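Local coordinates for interferon-activable protein 202 (Mus musculus, PDB 4JBJ) that binds double-stranded DNA without sequence specificity through this first HIN-200 domain and restrains inflammation by preventing activation of the AIM2 inflammasome, at residues K4-K9 against I83-T88; R51-N56 against G123-G128; V129-K134 against G169-L174; I142-K147 against H162-E167. One frame throughout, in Å; residues are numbered along the deposited sequence.

Contact 1: K4-K9 against I83-T88; sequences KKNISK and INETAT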
loop_
_atom_site.group_PDB
_atom_site.type_symbol
_atom_site.label_atom_id
_atom_site.label_comp_id
_atom_site.label_asym_id
_atom_site.label_seq_id
_atom_site.Cartn_x
_atom_site.Cartn_y
_atom_site.Cartn_z
ATOM N N LYS A 4 -17.297 4.943 8.829
ATOM C CA LYS A 4 -15.994 4.293 8.933
ATOM C C LYS A 4 -16.021 2.867 8.406
ATOM O O LYS A 4 -15.311 1.995 8.911
ATOM C CB LYS A 4 -15.538 4.294 10.390
ATOM C CG LYS A 4 -15.259 5.690 10.919
ATOM C CD LYS A 4 -15.094 5.719 12.422
ATOM C CE LYS A 4 -13.929 4.862 12.861
ATOM N NZ LYS A 4 -13.563 5.096 14.294
ATOM N N LYS A 5 -16.860 2.634 7.403
ATOM C CA LYS A 5 -16.942 1.330 6.765
ATOM C C LYS A 5 -15.654 1.033 6.007
ATOM O O LYS A 5 -15.071 1.928 5.387
ATOM C CB LYS A 5 -18.139 1.255 5.815
ATOM C CG LYS A 5 -18.398 -0.146 5.291
ATOM C CD LYS A 5 -19.556 -0.189 4.312
ATOM C CE LYS A 5 -19.688 -1.578 3.707
ATOM N NZ LYS A 5 -21.063 -1.862 3.222
ATOM N N ASN A 6 -15.209 -0.220 6.078
ATOM C CA ASN A 6 -13.996 -0.675 5.394
ATOM C C ASN A 6 -12.716 0.008 5.885
ATOM O O ASN A 6 -11.629 -0.249 5.369
ATOM C CB ASN A 6 -14.130 -0.529 3.872
ATOM C CG ASN A 6 -15.285 -1.337 3.301
ATOM O OD1 ASN A 6 -15.766 -2.289 3.920
ATOM N ND2 ASN A 6 -15.737 -0.957 2.112
ATOM N N ILE A 7 -12.849 0.862 6.896
ATOM C CA ILE A 7 -11.712 1.594 7.448
ATOM C C ILE A 7 -11.054 0.785 8.568
ATOM O O ILE A 7 -11.750 0.251 9.424
ATOM C CB ILE A 7 -12.171 2.960 8.011
ATOM C CG1 ILE A 7 -12.860 3.773 6.915
ATOM C CG2 ILE A 7 -10.992 3.739 8.567
ATOM C CD1 ILE A 7 -11.917 4.222 5.811
ATOM N N SER A 8 -9.727 0.655 8.535
ATOM C CA SER A 8 -8.999 -0.083 9.559
ATOM C C SER A 8 -9.265 0.608 10.894
ATOM O O SER A 8 -9.500 1.807 10.929
ATOM C CB SER A 8 -7.500 -0.083 9.248
ATOM O OG SER A 8 -7.233 -0.462 7.904
ATOM N N LYS A 9 -9.249 -0.123 11.995
ATOM C CA LYS A 9 -9.512 0.517 13.281
ATOM C C LYS A 9 -8.231 1.184 13.810
ATOM O O LYS A 9 -7.106 0.714 13.571
ATOM C CB LYS A 9 -10.102 -0.473 14.291
ATOM C CG LYS A 9 -10.647 0.161 15.576
ATOM C CD LYS A 9 -11.286 1.477 15.275
ATOM C CE LYS A 9 -11.398 2.286 16.535
ATOM N NZ LYS A 9 -12.505 3.251 16.368
ATOM N N ILE A 83 -9.289 6.072 2.363
ATOM C CA ILE A 83 -10.357 6.871 1.786
ATOM C C ILE A 83 -11.575 6.009 1.484
ATOM O O ILE A 83 -11.464 4.973 0.826
ATOM C CB ILE A 83 -9.896 7.534 0.471
ATOM C CG1 ILE A 83 -8.577 8.284 0.677
ATOM C CG2 ILE A 83 -10.973 8.456 -0.072
ATOM C CD1 ILE A 83 -8.132 9.082 -0.534
ATOM N N ASN A 84 -12.732 6.429 1.987
ATOM C CA ASN A 84 -13.986 5.779 1.628
ATOM C C ASN A 84 -15.047 6.772 1.156
ATOM O O ASN A 84 -14.729 7.872 0.701
ATOM C CB ASN A 84 -14.514 4.925 2.788
ATOM C CG ASN A 84 -14.913 5.753 3.997
ATOM O OD1 ASN A 84 -14.542 6.919 4.117
ATOM N ND2 ASN A 84 -15.672 5.146 4.903
ATOM N N GLU A 85 -16.308 6.372 1.279
ATOM C CA GLU A 85 -17.435 7.155 0.786
ATOM C C GLU A 85 -17.655 8.404 1.637
ATOM O O GLU A 85 -18.298 9.363 1.205
ATOM C CB GLU A 85 -18.702 6.290 0.756
ATOM C CG GLU A 85 -18.580 4.949 1.492
ATOM C CD GLU A 85 -17.729 3.926 0.746
ATOM O OE1 GLU A 85 -17.675 3.985 -0.500
ATOM O OE2 GLU A 85 -17.103 3.073 1.412
ATOM N N THR A 86 -17.109 8.381 2.848
ATOM C CA THR A 86 -17.219 9.497 3.775
ATOM C C THR A 86 -16.401 10.679 3.265
ATOM O O THR A 86 -16.757 11.840 3.473
ATOM C CB THR A 86 -16.709 9.087 5.169
ATOM O OG1 THR A 86 -17.411 7.921 5.611
ATOM C CG2 THR A 86 -16.887 10.216 6.177
ATOM N N ALA A 87 -15.309 10.372 2.576
ATOM C CA ALA A 87 -14.374 11.397 2.136
ATOM C C ALA A 87 -14.924 12.237 0.988
ATOM O O ALA A 87 -15.728 11.766 0.181
ATOM C CB ALA A 87 -13.049 10.767 1.740
ATOM N N THR A 88 -14.478 13.487 0.926
ATOM C CA THR A 88 -14.751 14.350 -0.213
ATOM C C THR A 88 -13.459 14.471 -1.009
ATOM O O THR A 88 -12.444 14.933 -0.489
ATOM C CB THR A 88 -15.224 15.749 0.235
ATOM O OG1 THR A 88 -16.487 15.643 0.905
ATOM C CG2 THR A 88 -15.365 16.682 -0.962
#

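Contact 2: R51-N56 against G123-G128; sequences RVKVFN and GTLIYG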
loop_
_atom_site.group_PDB
_atom_site.type_symbol
_atom_site.label_atom_id
_atom_site.label_comp_id
_atom_site.label_asym_id
_atom_site.label_seq_id
_atom_site.Cartn_x
_atom_site.Cartn_y
_atom_site.Cartn_z
ATOM N N ARG A 51 1.050 6.752 1.551
ATOM C CA ARG A 51 0.453 5.594 0.914
ATOM C C ARG A 51 -1.034 5.612 1.227
ATOM O O ARG A 51 -1.451 5.902 2.356
ATOM C CB ARG A 51 1.110 4.315 1.405
ATOM C CG ARG A 51 2.434 4.055 0.718
ATOM C CD ARG A 51 3.288 3.167 1.563
ATOM N NE ARG A 51 4.687 3.177 1.151
ATOM C CZ ARG A 51 5.696 2.938 1.981
ATOM N NH1 ARG A 51 5.455 2.677 3.257
ATOM N NH2 ARG A 51 6.943 2.961 1.541
ATOM N N VAL A 52 -1.827 5.298 0.212
ATOM C CA VAL A 52 -3.266 5.468 0.282
ATOM C C VAL A 52 -3.997 4.203 -0.138
ATOM O O VAL A 52 -3.612 3.539 -1.101
ATOM C CB VAL A 52 -3.724 6.638 -0.622
ATOM C CG1 VAL A 52 -5.223 6.847 -0.529
ATOM C CG2 VAL A 52 -2.992 7.914 -0.258
ATOM N N LYS A 53 -5.042 3.869 0.612
ATOM C CA LYS A 53 -5.938 2.778 0.270
ATOM C C LYS A 53 -7.301 3.389 -0.009
ATOM O O LYS A 53 -7.848 4.099 0.832
ATOM C CB LYS A 53 -6.053 1.794 1.433
ATOM C CG LYS A 53 -4.746 1.126 1.835
ATOM C CD LYS A 53 -4.942 0.271 3.081
ATOM C CE LYS A 53 -3.698 -0.549 3.386
ATOM N NZ LYS A 53 -3.860 -1.345 4.631
ATOM N N VAL A 54 -7.847 3.117 -1.190
ATOM C CA VAL A 54 -9.117 3.707 -1.593
ATOM C C VAL A 54 -10.180 2.626 -1.763
ATOM O O VAL A 54 -9.986 1.663 -2.505
ATOM C CB VAL A 54 -8.969 4.495 -2.908
ATOM C CG1 VAL A 54 -10.229 5.293 -3.198
ATOM C CG2 VAL A 54 -7.758 5.412 -2.842
ATOM N N PHE A 55 -11.299 2.786 -1.062
ATOM C CA PHE A 55 -12.347 1.768 -1.049
ATOM C C PHE A 55 -13.610 2.224 -1.776
ATOM O O PHE A 55 -14.651 1.568 -1.707
ATOM C CB PHE A 55 -12.677 1.362 0.389
ATOM C CG PHE A 55 -11.482 0.898 1.174
ATOM C CD1 PHE A 55 -11.003 -0.396 1.041
ATOM C CD2 PHE A 55 -10.834 1.762 2.044
ATOM C CE1 PHE A 55 -9.896 -0.821 1.763
ATOM C CE2 PHE A 55 -9.731 1.344 2.769
ATOM C CZ PHE A 55 -9.261 0.052 2.628
ATOM N N ASN A 56 -13.511 3.349 -2.475
ATOM C CA ASN A 56 -14.612 3.847 -3.288
ATOM C C ASN A 56 -14.200 3.828 -4.756
ATOM O O ASN A 56 -13.364 4.625 -5.183
ATOM C CB ASN A 56 -14.983 5.270 -2.859
ATOM C CG ASN A 56 -16.263 5.769 -3.513
ATOM O OD1 ASN A 56 -16.814 5.127 -4.410
ATOM N ND2 ASN A 56 -16.745 6.920 -3.059
ATOM N N GLY A 123 4.090 -4.822 12.715
ATOM C CA GLY A 123 2.788 -4.304 12.344
ATOM C C GLY A 123 2.890 -3.246 11.263
ATOM O O GLY A 123 1.877 -2.783 10.739
ATOM N N THR A 124 4.119 -2.865 10.926
ATOM C CA THR A 124 4.355 -1.879 9.876
ATOM C C THR A 124 3.998 -2.458 8.515
ATOM O O THR A 124 4.392 -3.579 8.185
ATOM C CB THR A 124 5.830 -1.441 9.836
ATOM O OG1 THR A 124 6.229 -0.972 11.131
ATOM C CG2 THR A 124 6.035 -0.332 8.809
ATOM N N LEU A 125 3.256 -1.689 7.724
ATOM C CA LEU A 125 2.884 -2.114 6.382
ATOM C C LEU A 125 4.064 -1.926 5.433
ATOM O O LEU A 125 4.659 -0.848 5.369
ATOM C CB LEU A 125 1.660 -1.335 5.895
ATOM C CG LEU A 125 0.394 -1.556 6.731
ATOM C CD1 LEU A 125 -0.796 -0.795 6.167
ATOM C CD2 LEU A 125 0.083 -3.041 6.827
ATOM N N ILE A 126 4.403 -2.985 4.706
ATOM C CA ILE A 126 5.598 -2.990 3.873
ATOM C C ILE A 126 5.263 -2.927 2.385
ATOM O O ILE A 126 4.517 -3.757 1.866
ATOM C CB ILE A 126 6.460 -4.235 4.146
ATOM C CG1 ILE A 126 6.791 -4.332 5.636
ATOM C CG2 ILE A 126 7.736 -4.196 3.313
ATOM C CD1 ILE A 126 7.556 -3.130 6.175
ATOM N N TYR A 127 5.815 -1.922 1.713
ATOM C CA TYR A 127 5.682 -1.772 0.270
ATOM C C TYR A 127 7.071 -1.832 -0.349
ATOM O O TYR A 127 8.034 -1.323 0.229
ATOM C CB TYR A 127 5.028 -0.430 -0.053
ATOM C CG TYR A 127 3.582 -0.326 0.374
ATOM C CD1 TYR A 127 3.243 -0.149 1.710
ATOM C CD2 TYR A 127 2.557 -0.357 -0.560
ATOM C CE1 TYR A 127 1.924 -0.043 2.106
ATOM C CE2 TYR A 127 1.235 -0.246 -0.176
ATOM C CZ TYR A 127 0.924 -0.089 1.159
ATOM O OH TYR A 127 -0.390 0.025 1.552
ATOM N N GLY A 128 7.182 -2.445 -1.523
ATOM C CA GLY A 128 8.457 -2.491 -2.211
ATOM C C GLY A 128 8.532 -3.508 -3.333
ATOM O O GLY A 128 7.635 -4.335 -3.507
#

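Contact 3: V129-K134 against G169-L174; sequences VFAVEK and GDKLQL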
loop_
_atom_site.group_PDB
_atom_site.type_symbol
_atom_site.label_atom_id
_atom_site.label_comp_id
_atom_site.label_asym_id
_atom_site.label_seq_id
_atom_site.Cartn_x
_atom_site.Cartn_y
_atom_site.Cartn_z
ATOM N N VAL A 129 9.623 -3.441 -4.089
ATOM C CA VAL A 129 9.878 -4.365 -5.185
ATOM C C VAL A 129 11.088 -5.227 -4.838
ATOM O O VAL A 129 12.170 -4.709 -4.565
ATOM C CB VAL A 129 10.158 -3.606 -6.495
ATOM C CG1 VAL A 129 10.254 -4.573 -7.663
ATOM C CG2 VAL A 129 9.075 -2.567 -6.746
ATOM N N PHE A 130 10.899 -6.543 -4.838
ATOM C CA PHE A 130 11.933 -7.462 -4.381
ATOM C C PHE A 130 12.119 -8.620 -5.356
ATOM O O PHE A 130 11.166 -9.065 -5.991
ATOM C CB PHE A 130 11.559 -8.021 -3.008
ATOM C CG PHE A 130 11.088 -6.980 -2.033
ATOM C CD1 PHE A 130 11.996 -6.247 -1.289
ATOM C CD2 PHE A 130 9.733 -6.740 -1.858
ATOM C CE1 PHE A 130 11.562 -5.289 -0.386
ATOM C CE2 PHE A 130 9.293 -5.783 -0.958
ATOM C CZ PHE A 130 10.209 -5.057 -0.223
ATOM N N ALA A 131 13.349 -9.113 -5.464
ATOM C CA ALA A 131 13.628 -10.273 -6.300
ATOM C C ALA A 131 13.258 -11.544 -5.548
ATOM O O ALA A 131 13.415 -11.621 -4.326
ATOM C CB ALA A 131 15.097 -10.300 -6.699
ATOM N N VAL A 132 12.779 -12.544 -6.283
ATOM C CA VAL A 132 12.357 -13.799 -5.674
ATOM C C VAL A 132 13.438 -14.869 -5.800
ATOM O O VAL A 132 13.814 -15.263 -6.902
ATOM C CB VAL A 132 11.070 -14.333 -6.338
ATOM C CG1 VAL A 132 10.699 -15.698 -5.772
ATOM C CG2 VAL A 132 9.928 -13.347 -6.154
ATOM N N GLU A 133 13.939 -15.319 -4.655
ATOM C CA GLU A 133 14.948 -16.370 -4.587
ATOM C C GLU A 133 14.337 -17.762 -4.581
ATOM O O GLU A 133 14.816 -18.661 -5.270
ATOM C CB GLU A 133 15.808 -16.226 -3.331
ATOM C CG GLU A 133 17.070 -17.081 -3.372
ATOM C CD GLU A 133 17.734 -17.229 -2.017
ATOM O OE1 GLU A 133 17.879 -16.217 -1.300
ATOM O OE2 GLU A 133 18.114 -18.370 -1.670
ATOM N N LYS A 134 13.282 -17.937 -3.790
ATOM C CA LYS A 134 12.741 -19.269 -3.546
ATOM C C LYS A 134 11.240 -19.264 -3.249
ATOM O O LYS A 134 10.709 -18.301 -2.695
ATOM C CB LYS A 134 13.519 -19.914 -2.394
ATOM C CG LYS A 134 13.158 -21.346 -2.074
ATOM C CD LYS A 134 14.104 -21.915 -1.024
ATOM C CE LYS A 134 15.545 -21.891 -1.514
ATOM N NZ LYS A 134 16.476 -22.544 -0.555
ATOM N N GLY A 169 13.478 -16.003 -9.519
ATOM C CA GLY A 169 14.207 -15.084 -10.372
ATOM C C GLY A 169 13.351 -13.944 -10.886
ATOM O O GLY A 169 13.857 -13.017 -11.518
ATOM N N ASP A 170 12.052 -14.004 -10.608
ATOM C CA ASP A 170 11.139 -12.951 -11.035
ATOM C C ASP A 170 11.156 -11.814 -10.020
ATOM O O ASP A 170 11.731 -11.948 -8.939
ATOM C CB ASP A 170 9.718 -13.488 -11.237
ATOM C CG ASP A 170 9.588 -14.346 -12.484
ATOM O OD1 ASP A 170 9.367 -13.777 -13.576
ATOM O OD2 ASP A 170 9.702 -15.584 -12.374
ATOM N N LYS A 171 10.511 -10.705 -10.360
ATOM C CA LYS A 171 10.485 -9.546 -9.479
ATOM C C LYS A 171 9.054 -9.263 -9.051
ATOM O O LYS A 171 8.149 -9.178 -9.879
ATOM C CB LYS A 171 11.070 -8.324 -10.189
ATOM C CG LYS A 171 12.545 -8.096 -9.895
ATOM C CD LYS A 171 13.064 -6.834 -10.563
ATOM C CE LYS A 171 14.494 -6.540 -10.138
ATOM N NZ LYS A 171 15.388 -7.711 -10.344
ATOM N N LEU A 172 8.860 -9.117 -7.745
ATOM C CA LEU A 172 7.533 -8.949 -7.179
ATOM C C LEU A 172 7.391 -7.548 -6.618
ATOM O O LEU A 172 8.287 -7.054 -5.940
ATOM C CB LEU A 172 7.314 -9.956 -6.048
ATOM C CG LEU A 172 6.459 -11.187 -6.338
ATOM C CD1 LEU A 172 6.903 -11.836 -7.629
ATOM C CD2 LEU A 172 6.544 -12.171 -5.182
ATOM N N GLN A 173 6.267 -6.904 -6.898
ATOM C CA GLN A 173 5.969 -5.644 -6.240
ATOM C C GLN A 173 4.907 -5.896 -5.182
ATOM O O GLN A 173 3.845 -6.451 -5.470
ATOM C CB GLN A 173 5.530 -4.571 -7.233
ATOM C CG GLN A 173 5.395 -3.196 -6.602
ATOM C CD GLN A 173 4.976 -2.134 -7.590
ATOM O OE1 GLN A 173 4.884 -2.390 -8.789
ATOM N NE2 GLN A 173 4.711 -0.933 -7.090
ATOM N N LEU A 174 5.204 -5.485 -3.955
ATOM C CA LEU A 174 4.349 -5.794 -2.818
ATOM C C LEU A 174 3.586 -4.572 -2.319
ATOM O O LEU A 174 4.080 -3.444 -2.377
ATOM C CB LEU A 174 5.185 -6.401 -1.688
ATOM C CG LEU A 174 5.331 -7.927 -1.655
ATOM C CD1 LEU A 174 5.896 -8.481 -2.953
ATOM C CD2 LEU A 174 6.206 -8.343 -0.485
#

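Contact 4: I142-K147 against H162-E167; sequences ITFKIK and HNINYE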
loop_
_atom_site.group_PDB
_atom_site.type_symbol
_atom_site.label_atom_id
_atom_site.label_comp_id
_atom_site.label_asym_id
_atom_site.label_seq_id
_atom_site.Cartn_x
_atom_site.Cartn_y
_atom_site.Cartn_z
ATOM N N ILE A 142 1.339 -19.845 0.239
ATOM C CA ILE A 142 2.521 -19.786 -0.607
ATOM C C ILE A 142 3.563 -18.981 0.149
ATOM O O ILE A 142 3.294 -17.867 0.582
ATOM C CB ILE A 142 2.221 -19.058 -1.930
ATOM C CG1 ILE A 142 1.110 -19.781 -2.698
ATOM C CG2 ILE A 142 3.473 -18.954 -2.783
ATOM C CD1 ILE A 142 0.669 -19.071 -3.955
ATOM N N THR A 143 4.758 -19.534 0.297
ATOM C CA THR A 143 5.827 -18.802 0.956
ATOM C C THR A 143 6.919 -18.442 -0.031
ATOM O O THR A 143 7.593 -19.311 -0.579
ATOM C CB THR A 143 6.428 -19.597 2.133
ATOM O OG1 THR A 143 5.381 -19.981 3.033
ATOM C CG2 THR A 143 7.448 -18.754 2.889
ATOM N N PHE A 144 7.076 -17.145 -0.260
ATOM C CA PHE A 144 8.163 -16.649 -1.078
ATOM C C PHE A 144 9.339 -16.344 -0.176
ATOM O O PHE A 144 9.173 -16.040 1.003
ATOM C CB PHE A 144 7.749 -15.369 -1.802
ATOM C CG PHE A 144 6.622 -15.557 -2.774
ATOM C CD1 PHE A 144 6.872 -16.018 -4.055
ATOM C CD2 PHE A 144 5.318 -15.262 -2.414
ATOM C CE1 PHE A 144 5.842 -16.191 -4.959
ATOM C CE2 PHE A 144 4.282 -15.433 -3.312
ATOM C CZ PHE A 144 4.546 -15.899 -4.586
ATOM N N LYS A 145 10.534 -16.454 -0.736
ATOM C CA LYS A 145 11.718 -15.945 -0.080
ATOM C C LYS A 145 12.228 -14.845 -0.986
ATOM O O LYS A 145 12.668 -15.118 -2.096
ATOM C CB LYS A 145 12.764 -17.047 0.058
ATOM C CG LYS A 145 13.952 -16.684 0.926
ATOM C CD LYS A 145 14.979 -17.801 0.908
ATOM C CE LYS A 145 15.658 -17.950 2.256
ATOM N NZ LYS A 145 16.609 -19.095 2.259
ATOM N N ILE A 146 12.156 -13.601 -0.527
ATOM C CA ILE A 146 12.629 -12.487 -1.340
ATOM C C ILE A 146 14.008 -12.075 -0.857
ATOM O O ILE A 146 14.300 -12.171 0.340
ATOM C CB ILE A 146 11.670 -11.279 -1.316
ATOM C CG1 ILE A 146 11.471 -10.779 0.113
ATOM C CG2 ILE A 146 10.333 -11.644 -1.950
ATOM C CD1 ILE A 146 10.703 -9.476 0.215
ATOM N N LYS A 147 14.852 -11.618 -1.777
ATOM C CA LYS A 147 16.230 -11.304 -1.415
ATOM C C LYS A 147 16.711 -9.924 -1.854
ATOM O O LYS A 147 16.236 -9.367 -2.841
ATOM C CB LYS A 147 17.182 -12.362 -1.982
ATOM C CG LYS A 147 17.383 -12.258 -3.480
ATOM C CD LYS A 147 18.762 -12.746 -3.899
ATOM C CE LYS A 147 19.028 -14.151 -3.404
ATOM N NZ LYS A 147 20.266 -14.748 -3.975
ATOM N N HIS A 162 -4.381 -18.872 -4.648
ATOM C CA HIS A 162 -3.212 -18.860 -5.519
ATOM C C HIS A 162 -3.577 -18.534 -6.968
ATOM O O HIS A 162 -3.537 -19.393 -7.852
ATOM C CB HIS A 162 -2.465 -20.198 -5.424
ATOM C CG HIS A 162 -2.338 -20.724 -4.031
ATOM N ND1 HIS A 162 -2.404 -19.910 -2.910
ATOM C CD2 HIS A 162 -2.164 -21.980 -3.555
ATOM C CE1 HIS A 162 -2.273 -20.640 -1.827
ATOM N NE2 HIS A 162 -2.125 -21.908 -2.188
ATOM N N ASN A 163 -3.926 -17.267 -7.185
ATOM C CA ASN A 163 -4.236 -16.734 -8.505
ATOM C C ASN A 163 -2.916 -16.312 -9.110
ATOM O O ASN A 163 -2.741 -16.261 -10.329
ATOM C CB ASN A 163 -5.201 -15.545 -8.423
ATOM C CG ASN A 163 -5.151 -14.655 -9.662
ATOM O OD1 ASN A 163 -4.315 -13.755 -9.762
ATOM N ND2 ASN A 163 -6.051 -14.904 -10.607
ATOM N N ILE A 164 -1.982 -16.024 -8.211
ATOM C CA ILE A 164 -0.676 -15.503 -8.568
ATOM C C ILE A 164 0.164 -16.549 -9.292
ATOM O O ILE A 164 0.108 -17.743 -8.987
ATOM C CB ILE A 164 0.067 -14.995 -7.303
ATOM C CG1 ILE A 164 0.490 -16.151 -6.397
ATOM C CG2 ILE A 164 -0.821 -14.029 -6.524
ATOM C CD1 ILE A 164 1.115 -15.703 -5.088
ATOM N N ASN A 165 0.919 -16.083 -10.281
ATOM C CA ASN A 165 1.755 -16.954 -11.095
ATOM C C ASN A 165 3.156 -16.376 -11.259
ATOM O O ASN A 165 3.563 -16.002 -12.359
ATOM C CB ASN A 165 1.113 -17.191 -12.465
ATOM C CG ASN A 165 -0.321 -17.676 -12.361
ATOM O OD1 ASN A 165 -0.578 -18.826 -12.001
ATOM N ND2 ASN A 165 -1.266 -16.800 -12.681
ATOM N N TYR A 166 3.882 -16.301 -10.148
ATOM C CA TYR A 166 5.265 -15.845 -10.156
ATOM C C TYR A 166 6.168 -16.941 -9.609
ATOM O O TYR A 166 5.754 -17.729 -8.758
ATOM C CB TYR A 166 5.416 -14.578 -9.317
ATOM C CG TYR A 166 4.391 -13.517 -9.633
ATOM C CD1 TYR A 166 4.392 -12.868 -10.860
ATOM C CD2 TYR A 166 3.422 -13.162 -8.706
ATOM C CE1 TYR A 166 3.453 -11.900 -11.156
ATOM C CE2 TYR A 166 2.479 -12.192 -8.992
ATOM C CZ TYR A 166 2.501 -11.563 -10.218
ATOM O OH TYR A 166 1.566 -10.597 -10.510
ATOM N N GLU A 167 7.402 -16.987 -10.100
ATOM C CA GLU A 167 8.346 -18.019 -9.692
ATOM C C GLU A 167 9.729 -17.420 -9.452
ATOM O O GLU A 167 9.899 -16.200 -9.483
ATOM C CB GLU A 167 8.412 -19.124 -10.753
ATOM C CG GLU A 167 8.749 -20.512 -10.215
ATOM C CD GLU A 167 7.686 -21.057 -9.279
ATOM O OE1 GLU A 167 6.526 -20.603 -9.360
ATOM O OE2 GLU A 167 8.012 -21.940 -8.460
#

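Contact 1: K4-K9 against I83-T88
Asn-84, the first residue of 83-88 to meet the N-terminal loop, turns its side-chain amide toward Lys-5 and Ile-7. Asn-84 ND2 gives a weak, bent hydrogen bond to Lys-5 O (3.3 Å, 136° at the hydrogen), and the same nitrogen also bonds Pro-3 O. Ile-7 crosses the amide at about a right angle, with CD1 3.8 Å from Asn-84 CG, so the carboxamide has a greasy neighbour beside its polar grip. The other end of the amide faces its own segment: Asn-84 OD1 accepts a weak bond from Thr-86 N (3.2 Å). Were this residue alanine, Lys-5 O would probably lose this donor and a gap would open beside Ile-7. Glu-85, next along, lies at the margin, with OE2 4.3 Å from Asn-6 ND2; Asn-6 takes a positive phi (63°), which asparagine tolerates well, within a type II turn from Lys-4 to Ile-7. Thr-86 suits its place by its hydroxyl, which bonds Pro-3 O as a second tie to the N-terminal loop. Ala-87 N then closes on Asn-84 O (3.2 Å). The arrangement is a type I beta turn overlaid by an Asx turn, linking two strands of the first OB fold.

Contact 2: R51-N56 against G123-G128
Arg-51 leaves strand 49-54 with CB directed at Tyr-127, and CG lies anti to the carbonyl carbon (chi1 -80°), from where the chain runs extended across the ring. Arg-51 CD sits over one face, 3.6 Å from the centroid of the Tyr-127 ring, in a CH-pi contact displaced toward the rim. Arg-51 NE follows, 3.8 Å from Tyr-127 CG, and CZ comes over Tyr-127 CB at 4.0 Å. The guanidinium is thus nearly parallel to the ring, 18° between planes, but has slid past it toward the backbone. At the tip Arg-51 NH1 approaches Leu-125 O obliquely at 4.2 Å, without a hydrogen bond. A serine in place of Arg-51 would probably leave this face of Tyr-127 without its cover. Beside it Lys-53 sends CE to within 3.8 Å of Tyr-127 OH and lays NZ against Leu-125 CD1. Tyr-127 also touches His-40, which mediates interaction with TP53BP1. The strands run at 104° to one another and belong to different OB folds. The two segments therefore meet by flat overlap of Arg-51 on Tyr-127 and by van der Waals contact, without a hydrogen bond between them, while the Lys-53 amine bonds Ser-176 and His-193 of the second barrel.

Contact 3: V129-K134 against G169-L174
Val-132 and Leu-172 meet obliquely on the buried side of the sheet, where Val-132 CG2 lies 3.7 Å from Leu-172 CD1 and about equally far from CD2, fitting against the fork of the leucine. On the same side Phe-130 crosses Leu-174 at about a right angle, its CE2 4.0 Å from Leu-174 CD2. Both are diagonal contacts. Hydrophobic groups suit this face because it looks into the barrel, where Phe-130 also packs on Ile-146 and Leu-172 on Phe-144. On the other face Val-129 CG2 rests 3.7 Å from Gln-173 CG; with that CG anti to the backbone N (chi1 -172°) and the chain extended, the glutamine offers its methylenes to the valine and carries its amide onward. The antiparallel register pairs Val-129 with Gln-173, Phe-130 with Leu-172 and Ala-131 with Lys-171. Phe-130 N and Leu-172 O lie 2.9 Å apart, Leu-172 N returns the bond to Phe-130 O, and Val-132 N bonds Asp-170 O. Gly-169, at positive phi, which glycine adopts readily, adds a last bond from its N to Val-132 O (2.7 Å). Just beyond, Glu-133 and Lys-134 both face Lys-145 in a classic beta bulge within the curled strands of the second OB fold.

Contact 4: I142-K147 against H162-E167
Ile-142 lays its CG1-CD1 branch over the face of the imidazole of His-162: Ile-142 CG1 stands 3.6 Å from the centroid of the His-162 ring, only 14° off the normal, in a CH-pi contact. The two side chains run past each other in opposite directions, which carries Ile-142 CD1 on over the ND1 and CG side of the ring. The histidine is fixed from its far end, where NE2 hydrogen-bonds Asn-138 O, so the ring keeps a polar partner while its face meets a hydrocarbon. Beyond the ring, Ile-142 CD1 reaches Ile-164 CD1 at 3.6 Å. That methyl is shared, for Ile-164 CD1 also comes into the plane of the Phe-144 ring at its edge, 3.5 Å from CZ. The chi1 of Ile-164 (70°) sets CG1 between the backbone N and the carbonyl carbon, and the branch then extends toward the strand to reach both partners. The loop 162-167 follows strand 152-157 and here lies across strand 142-147 in the second OB fold, bringing Ile-164 against the hydrophobic side chains of the strand. Phe-144 is held on two further sides: Ile-142 CG2 lies 3.6 Å above one face of its ring, and Tyr-166 O is near the plane at its edge, 4.1 Å from Phe-144 CE1. That carbonyl takes a hydrogen bond from Lys-135 NZ, which also forms a salt bridge with Glu-167, while the Tyr-166 ring packs on Leu-172 and Ile-196 and its hydroxyl bonds the backbone of Gly-198.

How the contacts relate
The four contacts span the tandem OB folds of this HIN domain. Contact 1 belongs to the first barrel and contacts 3 and 4 to the second, with the centres of contacts 1 and 3 about 31 Å apart on opposite sides of the chain's centre. Contact 2 lies between, joining the barrels; its 51-56 segment meets contact 1 through backbone pairing of Ile-83 with Lys-53 and Phe-55. Strand 125-137 carries contact 2 into contact 3. Contact 4 is nested in the loop that contact 3 closes, their centres about 8 Å apart, and pairs with it through Lys-145. The segments of contacts 1 and 2 alternate along the chain, and it is contact 2 that bridges the two barrels.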